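Local coordinates for protein endo-1,3-beta-glucanase, family GH16 (Zobellia galactanivorans, PDB 4CRQ) that probably hydrolyses internal beta-1,3-glucosidic bonds of laminarin-type glucans through its calcium-binding GH16 catalytic module, one part of a longer protein, at residues A[187-190]-A[191-194]; A[213-216]-A[217-220]. The protein carries 1 engineered substitution. All coordinates share one frame; numbering follows the deposited sequence.

Contact 1 (187-194) and contact 2 (213-220) are both short 3-10 turns in loops of the beta-jelly-roll module, and they come one after the other along the chain. The first loop leads into strand 196-204, and the second connects that strand to strand 220-231. They do not touch: their centres are about 39 Å apart, their nearest atoms about 28 Å apart, and they lie on opposite sides of the chain's centre. Neither turn supplies a ligand of the calcium site formed by E10, G48 and D225, and both lie away from it, although the strand that contact 2 leads into carries D225. Their common geometry is a pair of consecutive backbone bonds spanning three residues.

Contact 1: residues A[187-190]-A[191-194]; sequences NGTG and EFQN
A 3-10 turn in the loop between strands 175-181 and 196-204 of the GH16 jelly roll brings T189 and G190 against F192 and Q193. Two consecutive i to i+3 backbone bonds define it. F192 N donates to T189 O at 3.0 Å, with an N-H...O angle of 163°, and Q193 N follows to G190 O at 3.1 Å, slightly more bent at 153°.

The F192 ring meets this turn with its edge: T189 O lies near the ring plane, 3.4 Å from CD2, while T189 CB is 4.0 Å from the same ring carbon. The ring also packs on I132 of strand 127-135, where T189 rests on W134, which ties the turn to that strand. At T189 the polar end is engaged separately, OG1 being bonded to V186 O.

Q193 folds back over the turn. Its CB and CG both approach G190 O, CG at 3.4 Å, and the bend at chi2 (-71°) leaves NE2 where a water can join it to T189 O. Y79 OH bonds its OE1 and A165 O bonds its NE2, a pairing that fixes which end of the amide is which. The water completes the link between the halves: it accepts from Q193 NE2 at 2.9 Å and donates a weak bond to T189 O at 2.7 Å, giving that oxygen a second donor beside F192 N.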
ATOM      1  N   ASN A 187      -6.677 -22.936   3.601  1.00 59.04           N
ATOM      2  CA  ASN A 187      -7.037 -21.960   4.673  1.00 53.78           C
ATOM      3  C   ASN A 187      -7.998 -20.833   4.193  1.00 45.26           C
ATOM      4  O   ASN A 187      -7.918 -19.690   4.682  1.00 49.88           O
ATOM      5  CB  ASN A 187      -5.783 -21.348   5.366  1.00 56.93           C
ATOM      6  CG  ASN A 187      -4.814 -22.389   5.911  1.00 59.27           C
ATOM      7  OD1 ASN A 187      -3.676 -22.481   5.443  1.00 69.02           O
ATOM      8  ND2 ASN A 187      -5.254 -23.173   6.898  1.00 60.77           N
ATOM      9  N   GLY A 188      -8.887 -21.169   3.252  1.00 46.98           N
ATOM     10  CA  GLY A 188      -9.833 -20.217   2.656  1.00 48.35           C
ATOM     11  C   GLY A 188      -9.208 -19.062   1.863  1.00 48.69           C
ATOM     12  O   GLY A 188      -9.805 -17.993   1.807  1.00 48.06           O
ATOM     13  N   THR A 189      -8.029 -19.283   1.261  1.00 42.84           N
ATOM     14  CA  THR A 189      -7.280 -18.278   0.460  1.00 42.83           C
ATOM     15  C   THR A 189      -7.677 -18.196  -1.035  1.00 44.13           C
ATOM     16  O   THR A 189      -6.947 -17.572  -1.832  1.00 40.26           O
ATOM     17  CB  THR A 189      -5.742 -18.498   0.526  1.00 38.56           C
ATOM     18  OG1 THR A 189      -5.442 -19.825   0.067  1.00 41.64           O
ATOM     19  CG2 THR A 189      -5.177 -18.249   1.948  1.00 38.20           C
ATOM     20  N   GLY A 190      -8.819 -18.804  -1.408  1.00 42.35           N
ATOM     21  CA  GLY A 190      -9.347 -18.795  -2.798  1.00 40.75           C
ATOM     22  C   GLY A 190      -9.486 -17.405  -3.415  1.00 34.07           C
ATOM     23  O   GLY A 190      -9.356 -17.231  -4.633  1.00 34.54           O
ATOM     24  N   GLU A 191      -9.731 -16.412  -2.565  1.00 35.87           N
ATOM     25  CA  GLU A 191      -9.868 -15.014  -3.003  1.00 33.21           C
ATOM     26  C   GLU A 191      -8.607 -14.453  -3.675  1.00 32.26           C
ATOM     27  O   GLU A 191      -8.690 -13.486  -4.441  1.00 30.78           O
ATOM     28  CB  GLU A 191     -10.330 -14.124  -1.838  1.00 40.77           C
ATOM     29  CG  GLU A 191     -11.705 -14.548  -1.317  1.00 49.98           C
ATOM     30  CD  GLU A 191     -12.857 -14.277  -2.276  1.00 57.90           C
ATOM     31  OE1 GLU A 191     -12.819 -13.277  -3.048  1.00 55.13           O
ATOM     32  OE2 GLU A 191     -13.823 -15.067  -2.260  1.00 65.03           O
ATOM     33  N   PHE A 192      -7.446 -15.063  -3.410  1.00 28.14           N
ATOM     34  CA  PHE A 192      -6.192 -14.616  -4.068  1.00 28.29           C
ATOM     35  C   PHE A 192      -5.998 -15.173  -5.492  1.00 30.38           C
ATOM     36  O   PHE A 192      -4.932 -14.999  -6.087  1.00 32.22           O
ATOM     37  CB  PHE A 192      -4.984 -14.845  -3.132  1.00 28.24           C
ATOM     38  CG  PHE A 192      -5.095 -14.058  -1.860  1.00 30.08           C
ATOM     39  CD1 PHE A 192      -4.750 -12.688  -1.831  1.00 30.11           C
ATOM     40  CD2 PHE A 192      -5.563 -14.674  -0.681  1.00 31.30           C
ATOM     41  CE1 PHE A 192      -4.867 -11.953  -0.643  1.00 31.10           C
ATOM     42  CE2 PHE A 192      -5.681 -13.949   0.510  1.00 29.09           C
ATOM     43  CZ  PHE A 192      -5.329 -12.583   0.527  1.00 32.85           C
ATOM     44  N   GLN A 193      -7.037 -15.818  -6.029  1.00 29.52           N
ATOM     45  CA  GLN A 193      -7.053 -16.291  -7.410  1.00 31.33           C
ATOM     46  C   GLN A 193      -7.864 -15.363  -8.323  1.00 32.01           C
ATOM     47  O   GLN A 193      -8.291 -15.755  -9.402  1.00 38.51           O
ATOM     48  CB  GLN A 193      -7.621 -17.715  -7.497  1.00 34.96           C
ATOM     49  CG  GLN A 193      -6.954 -18.710  -6.584  1.00 40.33           C
ATOM     50  CD  GLN A 193      -5.554 -19.057  -7.009  1.00 43.87           C
ATOM     51  OE1 GLN A 193      -5.221 -19.014  -8.184  1.00 49.85           O
ATOM     52  NE2 GLN A 193      -4.730 -19.417  -6.052  1.00 51.07           N
ATOM     53  N   ASN A 194      -8.067 -14.132  -7.887  1.00 30.64           N
ATOM     54  CA  ASN A 194      -8.858 -13.139  -8.611  1.00 30.18           C
ATOM     55  C   ASN A 194      -8.016 -11.908  -8.964  1.00 27.84           C
ATOM     56  O   ASN A 194      -6.841 -11.823  -8.557  1.00 28.45           O
ATOM     57  CB  ASN A 194     -10.078 -12.747  -7.764  1.00 30.72           C
ATOM     58  CG  ASN A 194     -11.051 -13.907  -7.501  1.00 36.92           C
ATOM     59  OD1 ASN A 194     -11.610 -14.030  -6.396  1.00 42.94           O
ATOM     60  ND2 ASN A 194     -11.275 -14.747  -8.508  1.00 36.41           N
TER
HETATM   61  O   HOH W   1      -5.982 -19.515  -3.448  1.00 47.80           O

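Contact 2: residues A[213-216]-A[217-220]; sequences VDQS and KLPA
D214 and K217 meet in a 3-10 turn at the surface of the GH16 jelly roll, in the loop that enters strand 220-231. K217 starts the second half: its N donates to D214 O at 3.1 Å (N-H...O 160°), the first of two i to i+3 bonds. K217 CG, anti to its carbonyl carbon (chi1 -61°), lies 3.4 Å from D214 OD2; the bend at chi2 then carries the chain on, so that CE also stays near OD2. The lysine thus crosses one face of the D214 carboxylate at its OD2 end. This is a van der Waals contact of lysine methylenes with the carboxylate and not a salt bridge, since K217 NZ stays 4.9 Å from D214 OD2, although the opposite charges may still attract.

The other carboxylate oxygen serves S216. S216 OG donates to D214 OD1 at 2.6 Å, on the syn side and 21° out of the carboxylate plane, and S216 N adds a weak bond to OD1 at 3.0 Å, which makes a weak Asx turn. An alanine at D214 removes the carboxylate, which would probably leave the S216 hydroxyl without its acceptor here and less fixed in rotation, and K217 CG and CE without the face they cross. A water also spans the two residues, donating to S216 OG at 3.1 Å and accepting a weak bond from K217 NZ.

L218 continues the winding, its N donating to Q215 O at 3.0 Å, while Q215 NE2 is bonded to Y64 OH. The L218 side chain packs on A54, Y64 and L94. The apolar closure comes from L218, whose CD1 lies 4.1 Å from V213 CG1, the two side chains crossing at about a right angle.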
ATOM      1  N   VAL A 213       1.536  12.015  17.171  1.00 25.35           N
ATOM      2  CA  VAL A 213       2.148  12.430  15.923  1.00 24.54           C
ATOM      3  C   VAL A 213       3.235  13.436  16.212  1.00 21.94           C
ATOM      4  O   VAL A 213       3.000  14.436  16.942  1.00 22.43           O
ATOM      5  CB  VAL A 213       1.095  13.056  14.963  1.00 20.50           C
ATOM      6  CG1 VAL A 213       1.720  13.552  13.629  1.00 21.30           C
ATOM      7  CG2 VAL A 213      -0.082  12.081  14.720  1.00 23.67           C
ATOM      8  N   ASP A 214       4.421  13.190  15.644  1.00 22.80           N
ATOM      9  CA  ASP A 214       5.493  14.175  15.715  1.00 22.17           C
ATOM     10  C   ASP A 214       5.264  15.195  14.571  1.00 21.93           C
ATOM     11  O   ASP A 214       5.716  14.992  13.426  1.00 22.51           O
ATOM     12  CB  ASP A 214       6.868  13.510  15.624  1.00 23.88           C
ATOM     13  CG  ASP A 214       8.010  14.511  15.670  1.00 24.57           C
ATOM     14  OD1 ASP A 214       7.761  15.743  15.762  1.00 24.74           O
ATOM     15  OD2 ASP A 214       9.170  14.067  15.603  1.00 28.16           O
ATOM     16  N   GLN A 215       4.571  16.292  14.888  1.00 21.29           N
ATOM     17  CA  GLN A 215       4.214  17.271  13.857  1.00 24.09           C
ATOM     18  C   GLN A 215       5.445  18.019  13.346  1.00 22.25           C
ATOM     19  O   GLN A 215       5.367  18.636  12.255  1.00 22.13           O
ATOM     20  CB  GLN A 215       3.127  18.234  14.339  1.00 21.52           C
ATOM     21  CG  GLN A 215       1.869  17.528  14.860  1.00 23.24           C
ATOM     22  CD  GLN A 215       0.839  18.496  15.416  1.00 23.77           C
ATOM     23  OE1 GLN A 215       1.175  19.630  15.796  1.00 23.29           O
ATOM     24  NE2 GLN A 215      -0.420  18.060  15.470  1.00 22.59           N
ATOM     25  N   SER A 216       6.574  17.965  14.088  1.00 24.33           N
ATOM     26  CA  SER A 216       7.814  18.599  13.626  1.00 25.39           C
ATOM     27  C   SER A 216       8.389  17.884  12.374  1.00 22.93           C
ATOM     28  O   SER A 216       9.259  18.450  11.682  1.00 24.66           O
ATOM     29  CB  SER A 216       8.896  18.665  14.721  1.00 26.54           C
ATOM     30  OG  SER A 216       9.525  17.401  14.914  1.00 26.67           O
ATOM     31  N   LYS A 217       7.906  16.669  12.085  1.00 22.99           N
ATOM     32  CA  LYS A 217       8.310  15.934  10.884  1.00 22.99           C
ATOM     33  C   LYS A 217       7.382  16.219   9.678  1.00 23.59           C
ATOM     34  O   LYS A 217       7.558  15.652   8.585  1.00 24.96           O
ATOM     35  CB  LYS A 217       8.385  14.429  11.176  1.00 23.52           C
ATOM     36  CG  LYS A 217       9.386  14.030  12.252  1.00 28.03           C
ATOM     37  CD  LYS A 217      10.823  14.459  11.953  1.00 33.10           C
ATOM     38  CE  LYS A 217      11.738  13.939  13.048  1.00 43.86           C
ATOM     39  NZ  LYS A 217      13.166  14.296  12.842  1.00 53.24           N
ATOM     40  N   LEU A 218       6.401  17.092   9.871  1.00 22.42           N
ATOM     41  CA  LEU A 218       5.449  17.447   8.800  1.00 21.39           C
ATOM     42  C   LEU A 218       5.858  18.828   8.227  1.00 21.53           C
ATOM     43  O   LEU A 218       6.257  19.689   9.023  1.00 26.91           O
ATOM     44  CB  LEU A 218       4.003  17.436   9.327  1.00 20.38           C
ATOM     45  CG  LEU A 218       3.559  16.118   9.967  1.00 22.28           C
ATOM     46  CD1 LEU A 218       2.174  16.273  10.593  1.00 22.15           C
ATOM     47  CD2 LEU A 218       3.556  14.957   8.970  1.00 24.32           C
ATOM     48  N   PRO A 219       5.774  19.058   6.894  1.00 22.93           N
ATOM     49  CA  PRO A 219       5.258  18.149   5.883  1.00 20.70           C
ATOM     50  C   PRO A 219       6.251  17.002   5.626  1.00 20.15           C
ATOM     51  O   PRO A 219       7.473  17.227   5.606  1.00 22.99           O
ATOM     52  CB  PRO A 219       5.076  19.054   4.666  1.00 20.27           C
ATOM     53  CG  PRO A 219       6.080  20.162   4.862  1.00 22.64           C
ATOM     54  CD  PRO A 219       6.165  20.371   6.332  1.00 23.96           C
ATOM     55  N   ALA A 220       5.715  15.789   5.437  1.00 18.75           N
ATOM     56  CA  ALA A 220       6.504  14.565   5.222  1.00 17.30           C
ATOM     57  C   ALA A 220       6.226  14.068   3.808  1.00 18.06           C
ATOM     58  O   ALA A 220       5.065  13.984   3.433  1.00 22.33           O
ATOM     59  CB  ALA A 220       6.119  13.531   6.241  1.00 20.55           C
TER
HETATM   60  O   HOH W   2      12.378  17.244  13.782  1.00 50.50           O